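Local atomic coordinates of adenosine monophosphate-protein transferase vopS (Vibrio parahaemolyticus, PDB entry 3LET), a protein that transfers AMP from ATP to a threonine of the host Rho GTPases RhoA, Rac and Cdc42, cutting them off from their effectors and so blocking actin assembly. Residues Q16-Q19 with E25-Q28; M29-A34 with N44-L49. All coordinates share one frame; numbering follows the deposited sequence.

Both contacts lie near the start of the all-helical chain, their centres 12 Å apart and far from its middle, within the range of the VopS N-terminal domain family. They follow one another in sequence: contact 1 sets helix 14-18 against helix 23-30, and contact 2 joins the end of that second helix to the region closing helix 39-45. Helix 23-30 is thus common to both. R17 of contact 1 also packs on M29 and L30, while a probable hydrogen bond from D33 N to Q28 O ties the chain leaving the helix back to its last turn. Helix 58-75 borders both contacts: side chains of helices 14-18 and 23-30, and F31, pack against it.

Contact 1: Q16-Q19 with E25-Q28; sequences QRLQ and EHGQ
H26 lays one face of its imidazole ring against the end of helix 14-18. R17 CB sits over that face, 4.0 Å from the centroid of the H26 ring and 24° off its normal, a CH-pi contact. With CG anti to the backbone N (chi1 -173°), the imidazole of H26 reaches across to the neighbouring helix. On the same face, toward the rim, lies the backbone carbonyl of R17; its O is 3.5 Å from H26 ND1 but stands above the ring, so the approach is packing, and R17 O is instead hydrogen-bonded to T20 OG1. L18 runs alongside the histidine in the same direction and brings CD2 to the ring edge, 3.8 Å from H26 CE1. The pairing joins two successive short helices, 14-18 and 23-30, of the all-helical N-terminal region, close enough for R17 CA and H26 CA to stand 5.1 Å apart. Histidine suits this place because its flat ring can pack on aliphatic carbon while its nitrogens serve polar partners: H26 NE2 is hydrogen-bonded to E60 OE2 on helix 58-75, and ND1 makes a weak bond with R67. The same E60 oxygen forms a salt bridge with NE of R17, whose side chain, bent at chi3 (-67°), carries the guanidinium past the ring, with H26 NE2 at its edge.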
ATOM      1  N   GLN A  16      14.646  22.811 -19.391  1.00 34.07           N
ATOM      2  CA  GLN A  16      15.896  22.061 -19.450  1.00 36.65           C
ATOM      3  C   GLN A  16      16.286  21.584 -18.033  1.00 32.91           C
ATOM      4  O   GLN A  16      16.603  20.420 -17.827  1.00 31.69           O
ATOM      5  CB  GLN A  16      17.000  22.942 -20.046  1.00 48.96           C
ATOM      6  CG  GLN A  16      18.357  22.267 -20.157  1.00 71.29           C
ATOM      7  CD  GLN A  16      19.417  23.149 -20.820  1.00 85.54           C
ATOM      8  OE1 GLN A  16      19.319  24.382 -20.822  1.00 76.88           O
ATOM      9  NE2 GLN A  16      20.442  22.512 -21.378  1.00 93.75           N
ATOM     10  N   ARG A  17      16.239  22.484 -17.057  1.00 27.37           N
ATOM     11  CA  ARG A  17      16.710  22.156 -15.710  1.00 30.71           C
ATOM     12  C   ARG A  17      15.870  21.058 -15.077  1.00 33.34           C
ATOM     13  O   ARG A  17      16.380  20.260 -14.297  1.00 38.63           O
ATOM     14  CB  ARG A  17      16.737  23.403 -14.820  1.00 30.02           C
ATOM     15  CG  ARG A  17      17.796  24.415 -15.238  1.00 32.07           C
ATOM     16  CD  ARG A  17      17.894  25.561 -14.250  1.00 37.41           C
ATOM     17  NE  ARG A  17      16.690  26.394 -14.246  1.00 39.50           N
ATOM     18  CZ  ARG A  17      16.504  27.462 -15.020  1.00 46.00           C
ATOM     19  NH1 ARG A  17      17.438  27.843 -15.881  1.00 45.19           N
ATOM     20  NH2 ARG A  17      15.380  28.156 -14.923  1.00 29.13           N
ATOM     21  N   LEU A  18      14.582  21.013 -15.407  1.00 32.76           N
ATOM     22  CA  LEU A  18      13.696  20.001 -14.836  1.00 39.54           C
ATOM     23  C   LEU A  18      14.000  18.583 -15.315  1.00 47.64           C
ATOM     24  O   LEU A  18      13.646  17.600 -14.650  1.00 41.55           O
ATOM     25  CB  LEU A  18      12.244  20.345 -15.151  1.00 36.51           C
ATOM     26  CG  LEU A  18      11.683  21.354 -14.159  1.00 36.33           C
ATOM     27  CD1 LEU A  18      10.372  21.941 -14.665  1.00 33.61           C
ATOM     28  CD2 LEU A  18      11.523  20.685 -12.785  1.00 35.62           C
ATOM     29  N   GLN A  19      14.669  18.473 -16.458  1.00 39.12           N
ATOM     30  CA  GLN A  19      14.980  17.166 -17.020  1.00 43.26           C
ATOM     31  C   GLN A  19      16.313  16.604 -16.523  1.00 51.75           C
ATOM     32  O   GLN A  19      16.675  15.483 -16.878  1.00 53.74           O
ATOM     33  CB  GLN A  19      15.000  17.238 -18.548  1.00 56.39           C
ATOM     34  CG  GLN A  19      13.736  17.802 -19.168  1.00 62.61           C
ATOM     35  CD  GLN A  19      13.944  18.213 -20.615  1.00 79.66           C
ATOM     36  OE1 GLN A  19      14.930  17.831 -21.247  1.00 86.34           O
ATOM     37  NE2 GLN A  19      13.017  19.004 -21.144  1.00 83.14           N
ATOM     38  N   GLU A  25      22.100  18.501 -10.030  1.00 24.83           N
ATOM     39  CA  GLU A  25      22.374  19.164 -11.308  1.00 26.95           C
ATOM     40  C   GLU A  25      21.412  20.322 -11.544  1.00 30.76           C
ATOM     41  O   GLU A  25      21.811  21.367 -12.054  1.00 34.11           O
ATOM     42  CB  GLU A  25      22.270  18.176 -12.479  1.00 35.55           C
ATOM     43  CG  GLU A  25      23.348  17.105 -12.496  1.00 50.46           C
ATOM     44  CD  GLU A  25      23.048  15.939 -11.560  1.00 53.67           C
ATOM     45  OE1 GLU A  25      21.860  15.695 -11.262  1.00 46.39           O
ATOM     46  OE2 GLU A  25      24.008  15.254 -11.137  1.00 49.04           O
ATOM     47  N   HIS A  26      20.142  20.132 -11.194  1.00 24.02           N
ATOM     48  CA  HIS A  26      19.142  21.208 -11.288  1.00 25.76           C
ATOM     49  C   HIS A  26      19.557  22.454 -10.489  1.00 29.41           C
ATOM     50  O   HIS A  26      19.532  23.574 -10.999  1.00 28.65           O
ATOM     51  CB  HIS A  26      17.782  20.696 -10.790  1.00 19.15           C
ATOM     52  CG  HIS A  26      16.654  21.659 -10.989  1.00 21.34           C
ATOM     53  ND1 HIS A  26      15.340  21.250 -11.076  1.00 24.97           N
ATOM     54  CD2 HIS A  26      16.635  23.007 -11.117  1.00 24.40           C
ATOM     55  CE1 HIS A  26      14.559  22.303 -11.245  1.00 22.85           C
ATOM     56  NE2 HIS A  26      15.321  23.383 -11.278  1.00 24.28           N
ATOM     57  N   GLY A  27      19.920  22.261  -9.225  1.00 24.24           N
ATOM     58  CA  GLY A  27      20.397  23.345  -8.390  1.00 20.49           C
ATOM     59  C   GLY A  27      21.666  23.956  -8.964  1.00 30.73           C
ATOM     60  O   GLY A  27      21.788  25.178  -9.037  1.00 26.82           O
ATOM     61  N   GLN A  28      22.614  23.116  -9.371  1.00 26.94           N
ATOM     62  CA  GLN A  28      23.857  23.611  -9.960  1.00 29.83           C
ATOM     63  C   GLN A  28      23.542  24.574 -11.085  1.00 35.77           C
ATOM     64  O   GLN A  28      24.187  25.618 -11.219  1.00 37.21           O
ATOM     65  CB  GLN A  28      24.693  22.460 -10.523  1.00 29.07           C
ATOM     66  CG  GLN A  28      25.451  21.631  -9.492  1.00 26.99           C
ATOM     67  CD  GLN A  28      26.162  20.474 -10.156  1.00 33.93           C
ATOM     68  OE1 GLN A  28      25.896  20.164 -11.315  1.00 43.17           O
ATOM     69  NE2 GLN A  28      27.063  19.838  -9.443  1.00 34.13           N
TER

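Contact 2: M29-A34 with N44-L49; sequences MLFKDA and NAFAKL
A45 O accepts the backbone N-H of K48 at 3.0 Å, and one residue on, F46 O takes that of L49 at 3.2 Å. These i-to-i+3 bonds curl the backbone so that A45, F46 and L49 all meet the ring of F31. With CG anti to the carbonyl carbon (chi1 -63°), F31 swings that ring toward 44-49. A45 CB touches F31 CD2 at 3.6 Å; the small methyl probably allows the ring to approach this closely. F46 forms an offset edge-to-face pair with F31: the edge of F31 is directed at the face of F46, with centroids 5.6 Å apart and planes at 81°. Within this all-helical region the contact joins the C-terminal parts of helices 23-30 and 39-45; K32, with positive phi, follows F31 where the path turns away. L49 crosses the phenyl side chain at about a right angle and sets CD2 over a face of the F31 ring, 4.3 Å from its centroid, a CH-pi contact. Its other methyl, CD1, lies 3.8 Å from F31 CE1. By similarity to related enzymes, L49 may also help bind ATP. L61 and L64 of helix 58-75 add further apolar contacts to F31.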
ATOM      1  N   MET A  29      22.553  24.220 -11.900  1.00 31.69           N
ATOM      2  CA  MET A  29      22.192  25.036 -13.053  1.00 34.17           C
ATOM      3  C   MET A  29      21.459  26.314 -12.640  1.00 41.16           C
ATOM      4  O   MET A  29      21.773  27.394 -13.129  1.00 46.19           O
ATOM      5  CB  MET A  29      21.329  24.230 -14.029  1.00 34.99           C
ATOM      6  CG  MET A  29      22.076  23.090 -14.708  1.00 31.81           C
ATOM      7  SD  MET A  29      21.077  22.155 -15.883  1.00 49.90           S
ATOM      8  CE  MET A  29      20.768  23.386 -17.147  1.00 88.73           C
ATOM      9  N   LEU A  30      20.495  26.197 -11.732  1.00 28.14           N
ATOM     10  CA  LEU A  30      19.660  27.341 -11.346  1.00 25.99           C
ATOM     11  C   LEU A  30      20.440  28.328 -10.495  1.00 32.82           C
ATOM     12  O   LEU A  30      20.275  29.538 -10.627  1.00 36.65           O
ATOM     13  CB  LEU A  30      18.418  26.877 -10.575  1.00 22.52           C
ATOM     14  CG  LEU A  30      17.431  27.978 -10.148  1.00 28.10           C
ATOM     15  CD1 LEU A  30      16.931  28.808 -11.356  1.00 30.81           C
ATOM     16  CD2 LEU A  30      16.261  27.379  -9.392  1.00 23.29           C
ATOM     17  N   PHE A  31      21.296  27.807  -9.631  1.00 33.81           N
ATOM     18  CA  PHE A  31      22.027  28.630  -8.688  1.00 45.17           C
ATOM     19  C   PHE A  31      23.409  29.001  -9.236  1.00 50.67           C
ATOM     20  O   PHE A  31      24.168  29.732  -8.598  1.00 47.87           O
ATOM     21  CB  PHE A  31      22.152  27.900  -7.356  1.00 32.42           C
ATOM     22  CG  PHE A  31      20.828  27.631  -6.681  1.00 25.38           C
ATOM     23  CD1 PHE A  31      19.688  28.361  -7.024  1.00 25.07           C
ATOM     24  CD2 PHE A  31      20.734  26.700  -5.668  1.00 26.54           C
ATOM     25  CE1 PHE A  31      18.463  28.133  -6.385  1.00 19.26           C
ATOM     26  CE2 PHE A  31      19.511  26.451  -5.023  1.00 27.19           C
ATOM     27  CZ  PHE A  31      18.372  27.182  -5.375  1.00 23.37           C
ATOM     28  N   LYS A  32      23.723  28.497 -10.424  1.00 39.73           N
ATOM     29  CA  LYS A  32      25.014  28.758 -11.043  1.00 48.44           C
ATOM     30  C   LYS A  32      26.134  28.426 -10.071  1.00 45.49           C
ATOM     31  O   LYS A  32      27.009  29.257  -9.810  1.00 46.04           O
ATOM     32  CB  LYS A  32      25.096  30.224 -11.456  1.00 51.03           C
ATOM     33  CG  LYS A  32      23.934  30.670 -12.321  1.00 58.41           C
ATOM     34  CD  LYS A  32      23.837  32.183 -12.390  1.00 71.21           C
ATOM     35  CE  LYS A  32      23.004  32.625 -13.582  1.00 82.69           C
ATOM     36  NZ  LYS A  32      21.655  31.984 -13.600  1.00 88.62           N
ATOM     37  N   ASP A  33      26.094  27.215  -9.522  1.00 34.32           N
ATOM     38  CA  ASP A  33      27.081  26.799  -8.541  1.00 38.66           C
ATOM     39  C   ASP A  33      27.447  25.340  -8.722  1.00 43.24           C
ATOM     40  O   ASP A  33      26.722  24.443  -8.282  1.00 34.99           O
ATOM     41  CB  ASP A  33      26.560  27.020  -7.124  1.00 34.53           C
ATOM     42  CG  ASP A  33      27.654  26.895  -6.080  1.00 47.87           C
ATOM     43  OD1 ASP A  33      28.814  26.629  -6.473  1.00 47.82           O
ATOM     44  OD2 ASP A  33      27.357  27.055  -4.874  1.00 49.27           O
ATOM     45  N   ALA A  34      28.599  25.114  -9.339  1.00 40.51           N
ATOM     46  CA  ALA A  34      29.053  23.768  -9.658  1.00 49.00           C
ATOM     47  C   ALA A  34      29.590  23.061  -8.419  1.00 50.00           C
ATOM     48  O   ALA A  34      29.902  21.877  -8.465  1.00 58.74           O
ATOM     49  CB  ALA A  34      30.118  23.830 -10.734  1.00 59.80           C
ATOM     50  N   ASN A  44      20.657  23.785   1.381  1.00 19.16           N
ATOM     51  CA  ASN A  44      21.401  24.785   2.157  1.00 23.47           C
ATOM     52  C   ASN A  44      21.577  26.108   1.384  1.00 24.57           C
ATOM     53  O   ASN A  44      21.748  27.181   1.974  1.00 25.29           O
ATOM     54  CB  ASN A  44      22.748  24.219   2.543  1.00 22.63           C
ATOM     55  CG  ASN A  44      22.647  23.195   3.656  1.00 27.90           C
ATOM     56  OD1 ASN A  44      21.654  23.150   4.387  1.00 35.88           O
ATOM     57  ND2 ASN A  44      23.671  22.373   3.795  1.00 41.22           N
ATOM     58  N   ALA A  45      21.505  26.023   0.065  1.00 25.33           N
ATOM     59  CA  ALA A  45      21.615  27.203  -0.800  1.00 23.58           C
ATOM     60  C   ALA A  45      20.376  28.101  -0.762  1.00 19.91           C
ATOM     61  O   ALA A  45      20.468  29.296  -1.068  1.00 22.79           O
ATOM     62  CB  ALA A  45      21.919  26.780  -2.234  1.00 21.54           C
ATOM     63  N   PHE A  46      19.231  27.557  -0.365  1.00 18.38           N
ATOM     64  CA  PHE A  46      17.988  28.339  -0.403  1.00 17.81           C
ATOM     65  C   PHE A  46      18.054  29.587   0.491  1.00 16.12           C
ATOM     66  O   PHE A  46      17.524  30.652   0.113  1.00 18.38           O
ATOM     67  CB  PHE A  46      16.756  27.471  -0.049  1.00 16.92           C
ATOM     68  CG  PHE A  46      16.183  26.713  -1.238  1.00 15.59           C
ATOM     69  CD1 PHE A  46      16.932  25.748  -1.882  1.00 15.48           C
ATOM     70  CD2 PHE A  46      14.889  26.962  -1.684  1.00 15.08           C
ATOM     71  CE1 PHE A  46      16.398  25.041  -2.974  1.00 18.64           C
ATOM     72  CE2 PHE A  46      14.341  26.270  -2.787  1.00 16.42           C
ATOM     73  CZ  PHE A  46      15.108  25.317  -3.438  1.00 17.68           C
ATOM     74  N   ALA A  47      18.727  29.472   1.644  1.00 22.51           N
ATOM     75  CA  ALA A  47      18.814  30.585   2.599  1.00 22.44           C
ATOM     76  C   ALA A  47      19.576  31.744   1.978  1.00 20.33           C
ATOM     77  O   ALA A  47      19.434  32.907   2.385  1.00 21.46           O
ATOM     78  CB  ALA A  47      19.516  30.127   3.902  1.00 22.00           C
ATOM     79  N   LYS A  48      20.390  31.420   0.986  1.00 17.32           N
ATOM     80  CA  LYS A  48      21.285  32.390   0.379  1.00 23.01           C
ATOM     81  C   LYS A  48      20.653  33.183  -0.764  1.00 24.78           C
ATOM     82  O   LYS A  48      21.274  34.100  -1.311  1.00 21.90           O
ATOM     83  CB  LYS A  48      22.508  31.646  -0.138  1.00 32.11           C
ATOM     84  CG  LYS A  48      23.206  30.811   0.951  1.00 35.74           C
ATOM     85  CD  LYS A  48      24.401  30.050   0.377  1.00 45.69           C
ATOM     86  CE  LYS A  48      25.098  29.184   1.433  1.00 52.75           C
ATOM     87  NZ  LYS A  48      25.748  29.999   2.497  1.00 65.75           N
ATOM     88  N   LEU A  49      19.422  32.844  -1.134  1.00 22.63           N
ATOM     89  CA  LEU A  49      18.787  33.452  -2.287  1.00 24.65           C
ATOM     90  C   LEU A  49      18.256  34.813  -1.911  1.00 19.86           C
ATOM     91  O   LEU A  49      17.701  35.002  -0.826  1.00 20.70           O
ATOM     92  CB  LEU A  49      17.639  32.579  -2.799  1.00 23.92           C
ATOM     93  CG  LEU A  49      18.101  31.186  -3.231  1.00 25.21           C
ATOM     94  CD1 LEU A  49      16.915  30.372  -3.733  1.00 37.38           C
ATOM     95  CD2 LEU A  49      19.183  31.289  -4.301  1.00 33.64           C
TER